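Local coordinates for protein Cel44C (Paenibacillus polymyxa, PDB 2YIH) that hydrolyses internal beta-1,4 linkages of glucans such as xyloglucan, this chain being the glycoside hydrolase family 44 part of a longer, multi-domain enzyme, at residues 298-303 against 366-371; 90-95 against 160-165; 445-450 against 464-469; 281-286 against 339-344; 425-428 against 434-437. The protein carries 8 engineered substitutions. All coordinates share one frame; numbering follows the deposited sequence.

Contact 1. Residues 298-303 against 366-371; sequences NEVGND and DISGGI. With EDO (1,2-ethanediol), chain J.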
# COMPACT_ATOMS: atom_id res chain seq x y z
N ASN A 298 -11.79 4.90 12.09
CA ASN A 298 -11.98 6.21 12.78
C ASN A 298 -11.41 6.22 14.21
O ASN A 298 -10.75 7.19 14.63
CB ASN A 298 -13.46 6.63 12.79
CG ASN A 298 -13.90 7.21 11.45
OD1 ASN A 298 -15.10 7.29 11.16
ND2 ASN A 298 -12.95 7.61 10.64
N GLU A 299 -11.64 5.14 14.95
CA GLU A 299 -11.18 5.03 16.32
C GLU A 299 -11.27 3.55 16.73
O GLU A 299 -11.92 2.76 16.05
CB GLU A 299 -12.04 5.90 17.25
CG GLU A 299 -13.56 5.61 17.13
CD GLU A 299 -14.43 6.51 18.03
OE1 GLU A 299 -14.25 6.44 19.26
OE2 GLU A 299 -15.31 7.23 17.50
N VAL A 300 -10.59 3.19 17.81
CA VAL A 300 -10.55 1.79 18.23
C VAL A 300 -11.96 1.24 18.44
O VAL A 300 -12.29 0.11 18.01
CB VAL A 300 -9.60 1.53 19.44
CG1 VAL A 300 -10.06 2.34 20.70
CG2 VAL A 300 -9.52 0.01 19.73
N GLY A 301 -12.83 2.04 19.06
CA GLY A 301 -14.23 1.64 19.18
C GLY A 301 -14.48 0.68 20.34
O GLY A 301 -13.63 0.51 21.21
N ASN A 302 -15.65 0.06 20.35
CA ASN A 302 -16.05 -0.82 21.44
C ASN A 302 -15.83 -2.27 21.01
O ASN A 302 -15.14 -2.53 20.03
CB ASN A 302 -17.53 -0.57 21.78
CG ASN A 302 -18.42 -0.58 20.54
OD1 ASN A 302 -18.43 -1.57 19.78
ND2 ASN A 302 -19.10 0.54 20.28
N ASP A 303 -16.37 -3.23 21.77
CA ASP A 303 -16.16 -4.64 21.44
C ASP A 303 -16.65 -4.99 20.04
O ASP A 303 -16.02 -5.77 19.34
CB ASP A 303 -16.82 -5.57 22.47
CG ASP A 303 -16.03 -5.67 23.76
OD1 ASP A 303 -14.92 -5.09 23.87
OD2 ASP A 303 -16.53 -6.33 24.69
N ASP A 366 -4.19 -1.29 19.41
CA ASP A 366 -5.08 -2.31 20.01
C ASP A 366 -4.84 -3.67 19.38
O ASP A 366 -4.51 -3.77 18.20
CB ASP A 366 -6.54 -1.95 19.77
CG ASP A 366 -7.49 -2.84 20.58
OD1 ASP A 366 -7.51 -2.68 21.84
OD2 ASP A 366 -8.18 -3.72 20.01
N ILE A 367 -4.95 -4.73 20.18
CA ILE A 367 -4.75 -6.07 19.65
C ILE A 367 -5.64 -6.31 18.42
O ILE A 367 -5.21 -7.02 17.50
CB ILE A 367 -5.01 -7.15 20.75
CG1 ILE A 367 -4.68 -8.59 20.28
CG2 ILE A 367 -6.44 -7.06 21.28
CD1 ILE A 367 -3.26 -8.78 19.75
N SER A 368 -6.84 -5.72 18.36
CA SER A 368 -7.71 -5.92 17.17
C SER A 368 -7.03 -5.42 15.92
O SER A 368 -7.21 -6.01 14.86
CB SER A 368 -9.09 -5.23 17.29
OG SER A 368 -9.00 -3.81 17.49
N GLY A 369 -6.28 -4.32 16.02
CA GLY A 369 -5.54 -3.78 14.85
C GLY A 369 -4.39 -4.68 14.44
O GLY A 369 -4.09 -4.85 13.23
N GLY A 370 -3.73 -5.27 15.43
CA GLY A 370 -2.62 -6.19 15.17
C GLY A 370 -3.11 -7.45 14.46
O GLY A 370 -2.52 -7.92 13.49
N ILE A 371 -4.19 -8.02 14.98
CA ILE A 371 -4.71 -9.23 14.37
C ILE A 371 -5.28 -8.97 12.97
O ILE A 371 -5.03 -9.76 12.03
CB ILE A 371 -5.71 -9.94 15.28
CG1 ILE A 371 -4.99 -10.45 16.52
CG2 ILE A 371 -6.40 -11.11 14.54
CD1 ILE A 371 -5.90 -11.08 17.52
C1 EDO J . -9.54 -6.34 23.47
O1 EDO J . -10.44 -6.13 24.55
C2 EDO J . -8.44 -5.30 23.59
O2 EDO J . -9.03 -4.00 23.51
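Val-300 presses its CG2 methyl onto the side chain of Asp-366, 3.6 Å from Asp-366 CB, and the two side chains cross at about a right angle. The same methyl lies as near the carboxylate carbon, so a small branched residue covers the base of a charged group without competing for its oxygens. Those oxygens have separate tasks. Asp-366 is the N-cap of helix 367-382; with CG anti to the backbone N (chi1 -170°), its OD2 turns back over the first turn and accepts from Ser-368 N at 2.9 Å, from above the carboxylate plane. Ser-368 OG gives OD2 a second bond of 2.7 Å, arriving on the anti side. OD1 accepts a hydrogen bond from O2 of a 1,2-ethanediol, probably left from the crystallisation liquor, at 2.6 Å. With an alanine here, the helix start would probably lose its side-chain cap and the ethanediol this acceptor, while Val-300 CG2 would lose only the carboxylate-carbon part of its contact. Farther out, Arg-309 ties the two sides together, its NH1 bonding both Val-300 O and Ser-368 OG, while Lys-306 makes a long, weak ion pair with Asp-366 OD1. Segment 298-303 lies in the loop after strand 294-295 and runs into the first residue of helix 303-311, which, through Lys-306 and Met-310, packs beside the start of helix 367-382.

Contact 2. Residues 90-95 against 160-165; sequences AVVTSF and DEFVHF. Engineered in segment 90-95: Val-92 (natural residue Thr). With EDO (1,2-ethanediol), chain N.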
# COMPACT_ATOMS: atom_id res chain seq x y z
N ALA A 90 16.06 17.37 -2.42
CA ALA A 90 16.58 16.76 -1.16
C ALA A 90 15.54 15.91 -0.40
O ALA A 90 15.89 14.91 0.21
CB ALA A 90 17.19 17.84 -0.25
N VAL A 91 14.27 16.29 -0.43
CA VAL A 91 13.28 15.42 0.24
C VAL A 91 13.28 14.02 -0.40
O VAL A 91 13.25 12.98 0.30
CB VAL A 91 11.83 16.03 0.17
CG1 VAL A 91 10.75 14.97 0.49
CG2 VAL A 91 11.69 17.22 1.15
N VAL A 92 13.34 14.00 -1.73
CA VAL A 92 13.26 12.74 -2.46
C VAL A 92 14.57 11.95 -2.38
O VAL A 92 14.56 10.72 -2.20
CB VAL A 92 12.83 12.94 -3.89
CG1 VAL A 92 12.81 11.56 -4.64
CG2 VAL A 92 11.43 13.56 -3.90
N THR A 93 15.69 12.64 -2.54
CA THR A 93 16.97 11.95 -2.43
C THR A 93 17.25 11.45 -1.01
O THR A 93 17.79 10.34 -0.83
CB THR A 93 18.17 12.81 -2.96
OG1 THR A 93 18.34 13.98 -2.14
CG2 THR A 93 17.94 13.18 -4.42
N SER A 94 16.89 12.24 0.01
CA SER A 94 17.05 11.73 1.36
C SER A 94 16.16 10.48 1.59
O SER A 94 16.60 9.49 2.20
CB SER A 94 16.76 12.85 2.39
OG SER A 94 16.95 12.36 3.73
N PHE A 95 14.95 10.51 1.06
CA PHE A 95 14.02 9.38 1.14
C PHE A 95 14.66 8.16 0.45
O PHE A 95 14.69 7.06 1.00
CB PHE A 95 12.69 9.76 0.44
CG PHE A 95 11.74 8.59 0.23
CD1 PHE A 95 11.01 8.06 1.31
CD2 PHE A 95 11.63 7.99 -1.02
CE1 PHE A 95 10.10 6.99 1.09
CE2 PHE A 95 10.81 6.87 -1.23
CZ PHE A 95 10.04 6.37 -0.17
N ASP A 160 10.29 15.83 -16.21
CA ASP A 160 11.32 14.97 -16.78
C ASP A 160 12.74 15.39 -16.38
O ASP A 160 13.64 14.55 -16.28
CB ASP A 160 11.14 14.74 -18.30
CG ASP A 160 11.37 15.98 -19.15
OD1 ASP A 160 11.43 17.12 -18.64
OD2 ASP A 160 11.45 15.80 -20.39
N GLU A 161 12.92 16.68 -16.10
CA GLU A 161 14.17 17.20 -15.54
C GLU A 161 14.44 16.59 -14.16
O GLU A 161 15.57 16.24 -13.82
CB GLU A 161 14.12 18.73 -15.46
CG GLU A 161 15.46 19.33 -15.02
CD GLU A 161 15.53 20.81 -15.27
OE1 GLU A 161 14.69 21.54 -14.72
OE2 GLU A 161 16.37 21.24 -16.09
N PHE A 162 13.39 16.46 -13.38
CA PHE A 162 13.54 15.85 -12.07
C PHE A 162 13.90 14.36 -12.23
O PHE A 162 14.74 13.83 -11.48
CB PHE A 162 12.23 16.01 -11.31
CG PHE A 162 12.22 15.31 -9.98
CD1 PHE A 162 13.24 15.55 -9.06
CD2 PHE A 162 11.24 14.38 -9.70
CE1 PHE A 162 13.22 14.90 -7.82
CE2 PHE A 162 11.23 13.72 -8.46
CZ PHE A 162 12.21 14.01 -7.53
N VAL A 163 13.19 13.66 -13.11
CA VAL A 163 13.52 12.25 -13.32
C VAL A 163 14.96 12.10 -13.83
O VAL A 163 15.72 11.23 -13.37
CB VAL A 163 12.50 11.52 -14.23
CG1 VAL A 163 12.92 10.01 -14.41
CG2 VAL A 163 11.10 11.60 -13.63
N HIS A 164 15.37 12.98 -14.73
CA HIS A 164 16.76 12.97 -15.18
C HIS A 164 17.75 13.16 -14.02
O HIS A 164 18.83 12.53 -14.00
CB HIS A 164 16.97 14.03 -16.28
CG HIS A 164 18.41 14.28 -16.62
ND1 HIS A 164 19.07 13.59 -17.61
CD2 HIS A 164 19.30 15.16 -16.11
CE1 HIS A 164 20.32 14.02 -17.69
NE2 HIS A 164 20.49 14.97 -16.78
N PHE A 165 17.44 14.09 -13.11
CA PHE A 165 18.23 14.35 -11.91
C PHE A 165 18.41 13.08 -11.06
O PHE A 165 19.52 12.79 -10.61
CB PHE A 165 17.58 15.50 -11.10
CG PHE A 165 18.17 15.73 -9.74
CD1 PHE A 165 19.24 16.62 -9.57
CD2 PHE A 165 17.61 15.12 -8.61
CE1 PHE A 165 19.79 16.83 -8.29
CE2 PHE A 165 18.11 15.39 -7.33
CZ PHE A 165 19.22 16.22 -7.18
C1 EDO N . 20.19 14.45 0.22
O1 EDO N . 20.19 13.17 -0.44
C2 EDO N . 20.18 14.33 1.75
O2 EDO N . 19.57 15.53 2.25
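Thr-93 and Phe-165 meet where a methyl touches a ring edge, and the two branches of the threonine do different work. CB itself lies 3.2 Å from O1 of a 1,2-ethanediol. It carries OG1 between the backbone N and the carbonyl carbon (chi1 64°), which sends the hydroxyl back toward Gly-89 O, a weak bond, and toward the same ethanediol, whose O1 stands 2.6 Å from Thr-93 OG1. The other branch, CG2, is thereby turned to the facing helix and reaches Phe-165 CE2 at 3.7 Å, near the ring plane, the two side chains crossing at about a right angle. Threonine suits this partly exposed place because one branch is polar and the other apolar. One residue earlier, Val-92, an engineered substitution for the natural threonine, receives the tip of Phe-162. Its CG2 is 3.7 Å from Phe-162 CZ, its CG1 3.8 Å from that same atom, and its CB lies at the ring edge, in plane. The length of a phenylalanine suits a gap of 10.1 Å between the CA atoms of Val-92 and Phe-162. Trp-55 meets both phenylalanine rings, and Leu-166 touches both Val-92 and Thr-93. Helices 90-102 and 159-170, neighbours on the outside of the TIM barrel, pack against strand 105-110 between them in sequence, Val-92 touching Val-108 and Phe-162 touching Leu-110.

Contact 3. Residues 445-450 against 464-469; sequences KELHLV and FDLSGA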
# COMPACT_ATOMS: atom_id res chain seq x y z
N LYS A 445 12.78 -28.31 4.22
CA LYS A 445 13.47 -28.22 5.53
C LYS A 445 12.69 -27.36 6.55
O LYS A 445 12.65 -27.70 7.72
CB LYS A 445 14.91 -27.68 5.40
N GLU A 446 12.05 -26.29 6.10
CA GLU A 446 11.47 -25.33 7.04
C GLU A 446 10.08 -24.93 6.56
O GLU A 446 9.89 -24.70 5.38
CB GLU A 446 12.39 -24.13 7.10
CG GLU A 446 12.02 -23.07 8.05
CD GLU A 446 13.12 -22.01 8.16
OE1 GLU A 446 14.13 -22.27 8.86
OE2 GLU A 446 12.97 -20.93 7.53
N LEU A 447 9.10 -24.87 7.47
CA LEU A 447 7.73 -24.47 7.11
C LEU A 447 7.24 -23.38 8.06
O LEU A 447 7.38 -23.50 9.26
CB LEU A 447 6.76 -25.68 7.12
CG LEU A 447 5.24 -25.47 7.09
CD1 LEU A 447 4.84 -24.86 5.72
CD2 LEU A 447 4.49 -26.78 7.28
N HIS A 448 6.65 -22.31 7.50
CA HIS A 448 6.25 -21.14 8.29
C HIS A 448 4.74 -21.10 8.34
O HIS A 448 4.07 -21.15 7.28
CB HIS A 448 6.79 -19.88 7.62
CG HIS A 448 8.25 -19.65 7.84
ND1 HIS A 448 9.23 -20.17 7.02
CD2 HIS A 448 8.89 -18.94 8.79
CE1 HIS A 448 10.41 -19.84 7.49
NE2 HIS A 448 10.23 -19.09 8.57
N LEU A 449 4.17 -20.94 9.54
CA LEU A 449 2.72 -20.83 9.69
C LEU A 449 2.42 -19.62 10.53
O LEU A 449 2.97 -19.49 11.63
CB LEU A 449 2.14 -22.04 10.41
CG LEU A 449 2.52 -23.42 9.91
CD1 LEU A 449 1.82 -24.46 10.82
CD2 LEU A 449 2.13 -23.63 8.43
N VAL A 450 1.58 -18.72 10.03
CA VAL A 450 1.07 -17.61 10.88
C VAL A 450 -0.39 -17.92 11.15
O VAL A 450 -1.18 -18.16 10.23
CB VAL A 450 1.27 -16.22 10.19
CG1 VAL A 450 0.46 -15.12 10.95
CG2 VAL A 450 2.73 -15.84 10.18
N PHE A 464 -3.16 -29.27 13.71
CA PHE A 464 -2.54 -29.09 12.39
C PHE A 464 -2.25 -30.44 11.74
O PHE A 464 -1.72 -31.35 12.39
CB PHE A 464 -1.22 -28.34 12.50
CG PHE A 464 -1.37 -26.90 12.90
CD1 PHE A 464 -1.41 -26.55 14.25
CD2 PHE A 464 -1.45 -25.90 11.93
CE1 PHE A 464 -1.52 -25.21 14.62
CE2 PHE A 464 -1.55 -24.55 12.31
CZ PHE A 464 -1.60 -24.22 13.65
N ASP A 465 -2.58 -30.55 10.45
CA ASP A 465 -2.29 -31.74 9.64
C ASP A 465 -1.42 -31.24 8.50
O ASP A 465 -1.84 -30.35 7.78
CB ASP A 465 -3.60 -32.35 9.10
CG ASP A 465 -3.36 -33.45 8.06
OD1 ASP A 465 -2.91 -34.55 8.43
N LEU A 466 -0.17 -31.71 8.42
CA LEU A 466 0.82 -31.18 7.45
C LEU A 466 1.10 -32.19 6.35
O LEU A 466 1.25 -33.37 6.63
CB LEU A 466 2.14 -30.83 8.14
CG LEU A 466 2.12 -30.11 9.50
CD1 LEU A 466 3.51 -30.00 10.09
CD2 LEU A 466 1.50 -28.72 9.33
N SER A 467 1.15 -31.73 5.10
CA SER A 467 1.63 -32.53 3.98
C SER A 467 2.93 -31.95 3.45
O SER A 467 2.98 -30.76 3.05
CB SER A 467 0.59 -32.57 2.87
OG SER A 467 -0.62 -33.11 3.34
N GLY A 468 3.98 -32.76 3.44
CA GLY A 468 5.29 -32.34 2.99
C GLY A 468 6.13 -33.52 2.56
O GLY A 468 5.73 -34.67 2.76
N ALA A 469 7.28 -33.23 1.96
CA ALA A 469 8.15 -34.25 1.41
C ALA A 469 8.94 -34.95 2.52
O ALA A 469 9.37 -36.10 2.37
CB ALA A 469 9.12 -33.64 0.39
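Leu-447 is the first residue of 445-450 to reach across to 464-469: its CD2 meets CD2 of Leu-466 at 4.1 Å. The two leucines approach at a slant, branch against branch, and each also touches Tyr-472 and Leu-515, so a small apolar cluster forms around the pair. His-448 comes next and, as expected in an extended strand, points to the other side of the sheet, where it packs beside Tyr-411 and meets the ring of His-512. Leu-449 points back to the face shared with 464-469. Here CG lies anti to the carbonyl carbon (chi1 -51°), and CD1 comes obliquely to the ring of Phe-464, 3.7 Å from both Phe-464 CD2 and CE2. The two side chains come from opposite directions and so span a backbone separation of 10.2 Å between the CA atoms of Leu-449 and Phe-464. No hydrogen bond joins the segments, and such a distance is that of facing layers, not of paired strands; branched and aromatic apolar residues are what can fill it. Phe-464 is itself stacked on Phe-501. Within the sheet, strand 446-453 is flanked by 433-439 and 509-516, and strand 460-467 by 9-22 and 500-505. The sheet folds back on itself as a beta sandwich, with Thr-16, Val-14 and Ile-12 of strand 9-22 adding to the core beside Leu-447, Leu-449 and Phe-464.

Contact 4. Residues 281-286 against 339-344; sequences FDVHWY and PRLKQS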
# COMPACT_ATOMS: atom_id res chain seq x y z
N PHE A 281 -1.66 -0.91 -11.43
CA PHE A 281 -2.95 -0.28 -11.15
C PHE A 281 -3.00 -0.11 -9.65
O PHE A 281 -2.83 -1.08 -8.90
CB PHE A 281 -4.10 -1.14 -11.67
CG PHE A 281 -5.45 -0.45 -11.53
CD1 PHE A 281 -5.87 0.45 -12.50
CD2 PHE A 281 -6.25 -0.66 -10.41
CE1 PHE A 281 -7.11 1.13 -12.36
CE2 PHE A 281 -7.47 0.00 -10.25
CZ PHE A 281 -7.89 0.92 -11.23
N ASP A 282 -3.17 1.15 -9.23
CA ASP A 282 -2.80 1.63 -7.89
C ASP A 282 -4.08 2.17 -7.23
O ASP A 282 -4.71 3.08 -7.77
CB ASP A 282 -1.78 2.77 -8.11
CG ASP A 282 -1.27 3.40 -6.81
OD1 ASP A 282 -2.02 3.42 -5.81
OD2 ASP A 282 -0.14 3.92 -6.81
N VAL A 283 -4.51 1.52 -6.15
CA VAL A 283 -5.66 2.00 -5.35
C VAL A 283 -5.30 2.23 -3.87
O VAL A 283 -4.33 1.66 -3.34
CB VAL A 283 -6.85 1.02 -5.42
CG1 VAL A 283 -7.33 0.86 -6.85
CG2 VAL A 283 -6.48 -0.34 -4.82
N HIS A 284 -6.08 3.08 -3.21
CA HIS A 284 -6.11 3.16 -1.75
C HIS A 284 -7.38 2.48 -1.21
O HIS A 284 -8.42 2.48 -1.87
CB HIS A 284 -6.07 4.63 -1.33
CG HIS A 284 -4.81 5.32 -1.77
ND1 HIS A 284 -4.59 6.67 -1.62
CD2 HIS A 284 -3.67 4.80 -2.30
CE1 HIS A 284 -3.38 6.97 -2.06
NE2 HIS A 284 -2.80 5.85 -2.47
N TRP A 285 -7.28 1.94 -0.01
CA TRP A 285 -8.40 1.19 0.57
C TRP A 285 -8.47 1.42 2.08
O TRP A 285 -7.69 0.84 2.85
CB TRP A 285 -8.22 -0.29 0.26
CG TRP A 285 -9.32 -1.17 0.82
CD1 TRP A 285 -9.20 -2.04 1.86
CD2 TRP A 285 -10.64 -1.36 0.28
NE1 TRP A 285 -10.40 -2.72 2.04
CE2 TRP A 285 -11.29 -2.32 1.09
CE3 TRP A 285 -11.34 -0.78 -0.79
CZ2 TRP A 285 -12.60 -2.77 0.82
CZ3 TRP A 285 -12.67 -1.23 -1.05
CH2 TRP A 285 -13.28 -2.18 -0.23
N TYR A 286 -9.39 2.30 2.50
CA TYR A 286 -9.67 2.47 3.91
C TYR A 286 -11.03 1.84 4.15
O TYR A 286 -12.05 2.33 3.62
CB TYR A 286 -9.68 3.96 4.26
CG TYR A 286 -8.35 4.61 3.99
CD1 TYR A 286 -7.25 4.34 4.80
CD2 TYR A 286 -8.17 5.42 2.87
CE1 TYR A 286 -6.03 4.96 4.57
CE2 TYR A 286 -6.94 6.04 2.63
CZ TYR A 286 -5.89 5.77 3.50
OH TYR A 286 -4.68 6.36 3.30
N PRO A 339 -10.33 -9.94 -5.76
CA PRO A 339 -10.59 -10.71 -6.99
C PRO A 339 -11.30 -9.85 -8.03
O PRO A 339 -11.03 -9.97 -9.24
CB PRO A 339 -11.52 -11.82 -6.50
CG PRO A 339 -11.10 -12.05 -5.07
CD PRO A 339 -10.84 -10.62 -4.56
N ARG A 340 -12.11 -8.91 -7.56
CA ARG A 340 -12.80 -8.03 -8.50
C ARG A 340 -11.85 -7.10 -9.27
O ARG A 340 -12.03 -6.85 -10.48
CB ARG A 340 -13.89 -7.22 -7.81
CG ARG A 340 -14.76 -6.45 -8.77
CD ARG A 340 -15.65 -7.38 -9.62
NE ARG A 340 -16.43 -6.63 -10.62
CZ ARG A 340 -15.93 -6.16 -11.76
NH1 ARG A 340 -14.63 -6.34 -12.05
NH2 ARG A 340 -16.72 -5.50 -12.61
N LEU A 341 -10.90 -6.51 -8.55
CA LEU A 341 -9.89 -5.68 -9.19
C LEU A 341 -9.05 -6.50 -10.13
O LEU A 341 -8.79 -6.07 -11.28
CB LEU A 341 -9.02 -5.00 -8.13
CG LEU A 341 -9.74 -3.90 -7.36
CD1 LEU A 341 -8.83 -3.49 -6.20
CD2 LEU A 341 -10.03 -2.69 -8.30
N LYS A 342 -8.63 -7.68 -9.69
CA LYS A 342 -7.84 -8.55 -10.56
C LYS A 342 -8.57 -8.97 -11.86
O LYS A 342 -7.95 -9.00 -12.94
CB LYS A 342 -7.33 -9.79 -9.79
CG LYS A 342 -6.45 -10.72 -10.64
CD LYS A 342 -6.09 -12.02 -9.87
CE LYS A 342 -5.18 -12.94 -10.67
N GLN A 343 -9.87 -9.21 -11.75
CA GLN A 343 -10.70 -9.58 -12.88
C GLN A 343 -10.67 -8.45 -13.92
O GLN A 343 -10.46 -8.70 -15.10
CB GLN A 343 -12.14 -9.85 -12.41
CG GLN A 343 -13.13 -10.27 -13.48
CD GLN A 343 -14.59 -9.94 -13.11
OE1 GLN A 343 -15.41 -9.70 -13.99
NE2 GLN A 343 -14.90 -9.94 -11.81
N SER A 344 -10.74 -7.21 -13.44
CA SER A 344 -10.71 -6.06 -14.34
C SER A 344 -9.34 -5.86 -14.96
O SER A 344 -9.24 -5.57 -16.15
CB SER A 344 -11.16 -4.78 -13.61
OG SER A 344 -12.58 -4.77 -13.51
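The Phe-281 ring is approached obliquely by Leu-341 CD2, 4.2 Å from Phe-281 CE2, and the two side chains cross at about a right angle. The other flat group is the guanidinium of Arg-340, which has Gln-343 OE1 over one face, 4.0 Å above the plane and displaced toward the rim. Its NH1 gives a bond of 3.0 Å to Ser-344 OG, one turn on, tilted 23° from the guanidinium plane. Leu-341 is the link between helix and strand. With CG anti to the carbonyl carbon (chi1 -71°), it forks: CD2 goes to the phenylalanine, and CD1 reaches tip to tip toward Val-283 CG2 at 4.2 Å. A leucine suits the place because its two methyls serve two strand residues at once. This is beta-alpha packing of a TIM barrel: strand 280-285 belongs to the closed parallel sheet, and helix 337-348 covers it from outside before the chain enters the neighbouring strand 353-359, whose Leu-354 touches both Phe-281 and Leu-341. Asp-282 and His-284, on the other side of the strand, point into the barrel, where His-284 ND1 is bonded to Glu-187 OE2 of the glycan pocket. Ser-344 OG is also bonded to Asp-260 OD1 and Trp-257 NE1.

Contact 5. Residues 425-428 against 434-437; sequences AQTS and SVHA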
# COMPACT_ATOMS: atom_id res chain seq x y z
N ALA A 425 -3.18 -23.32 3.02
CA ALA A 425 -3.51 -23.49 4.44
C ALA A 425 -5.01 -23.25 4.58
O ALA A 425 -5.51 -22.21 4.19
CB ALA A 425 -2.72 -22.49 5.29
N GLN A 426 -5.72 -24.25 5.09
CA GLN A 426 -7.18 -24.19 5.19
C GLN A 426 -7.54 -24.41 6.66
O GLN A 426 -6.92 -25.23 7.35
CB GLN A 426 -7.79 -25.33 4.37
CG GLN A 426 -7.52 -25.23 2.86
CD GLN A 426 -8.24 -26.33 2.10
OE1 GLN A 426 -7.91 -27.51 2.21
NE2 GLN A 426 -9.27 -25.96 1.38
N THR A 427 -8.52 -23.66 7.14
CA THR A 427 -9.00 -23.83 8.51
C THR A 427 -10.48 -24.22 8.49
O THR A 427 -11.23 -23.80 7.61
CB THR A 427 -8.80 -22.53 9.36
OG1 THR A 427 -9.42 -22.72 10.64
CG2 THR A 427 -9.47 -21.28 8.67
N SER A 428 -10.91 -24.95 9.51
CA SER A 428 -12.31 -25.34 9.63
C SER A 428 -13.19 -24.21 10.17
O SER A 428 -14.42 -24.32 10.19
CB SER A 428 -12.41 -26.56 10.55
OG SER A 428 -11.95 -26.24 11.86
N SER A 434 -7.69 -17.34 11.43
CA SER A 434 -7.13 -17.24 10.08
C SER A 434 -5.75 -17.86 10.13
O SER A 434 -5.11 -17.92 11.19
CB SER A 434 -7.01 -15.77 9.66
OG SER A 434 -8.30 -15.22 9.49
N VAL A 435 -5.27 -18.33 8.98
CA VAL A 435 -3.99 -19.01 8.95
C VAL A 435 -3.36 -18.89 7.55
O VAL A 435 -4.05 -18.93 6.52
CB VAL A 435 -4.17 -20.52 9.32
CG1 VAL A 435 -5.19 -21.17 8.37
CG2 VAL A 435 -2.80 -21.24 9.30
N HIS A 436 -2.07 -18.64 7.55
CA HIS A 436 -1.30 -18.47 6.31
C HIS A 436 -0.02 -19.26 6.40
O HIS A 436 0.66 -19.22 7.42
CB HIS A 436 -0.99 -17.00 6.16
CG HIS A 436 -2.22 -16.14 6.12
ND1 HIS A 436 -3.10 -16.14 5.06
CD2 HIS A 436 -2.72 -15.28 7.04
CE1 HIS A 436 -4.10 -15.33 5.33
NE2 HIS A 436 -3.89 -14.78 6.53
N ALA A 437 0.34 -19.94 5.31
CA ALA A 437 1.50 -20.81 5.33
C ALA A 437 2.46 -20.46 4.22
O ALA A 437 2.06 -19.94 3.18
CB ALA A 437 1.06 -22.31 5.19
O HOH W 1 -6.11 -19.59 4.50
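Val-435 turns CG1 between its backbone N and carbonyl carbon (chi1 56°), and that rotation lays the methyl against both Thr-427 and Ala-425 of the facing strand. The two strands, 421-427 and 433-439, form a beta hairpin, running at 164° to each other with their axes 6.4 Å apart at closest. Val-435 CG1 lies 4.0 Å from Thr-427 CB and 4.2 Å from Ala-425 CB. Thr-427 has its OG1 anti to the backbone N (chi1 174°), and this hydroxyl is bonded to Ser-433 OG and Asp-429 N around the turn; these bonds hold the side-chain rotation, while the backbone sets CB in front of the valine. At the other end Ala-425 CB packs on Ala-437 CB at 3.8 Å; small side chains suit a place where the CA atoms of Ala-425 and Ala-437 are 5.8 Å apart. On the other face of strand 433-439, His-436 bonds through NE2 to Asp-375 OD1 and through ND1 to Lys-382 NZ, both on helix 367-382, which ties the hairpin to the barrel domain. Strands 9-22 and 446-453 flank the pair within the sheet. No direct hydrogen bond joins residues 425-428 to 434-437. Instead a water bridges them, donating to Ala-425 O at 2.7 Å and to Val-435 O at 3.0 Å.

Along the chain contact 2 comes first, contacts 1 and 4 then alternate, and contacts 5 and 3 follow in that order. Contacts 2 and 4, about 29 Å apart between centres, both belong to the TIM barrel, and contact 1 adds a loop and helix of the same domain. Contacts 5 and 3 lie in the beta-sandwich domain, their centres about 11 Å apart. They touch through adjacent strands 433-439 and 446-453, where Val-450 N and His-436 O, 2.8 Å apart, probably hydrogen-bond. Helix 367-382, which starts in contact 1, also bonds to strand 433-439, so it links the glycan-binding barrel to the sandwich.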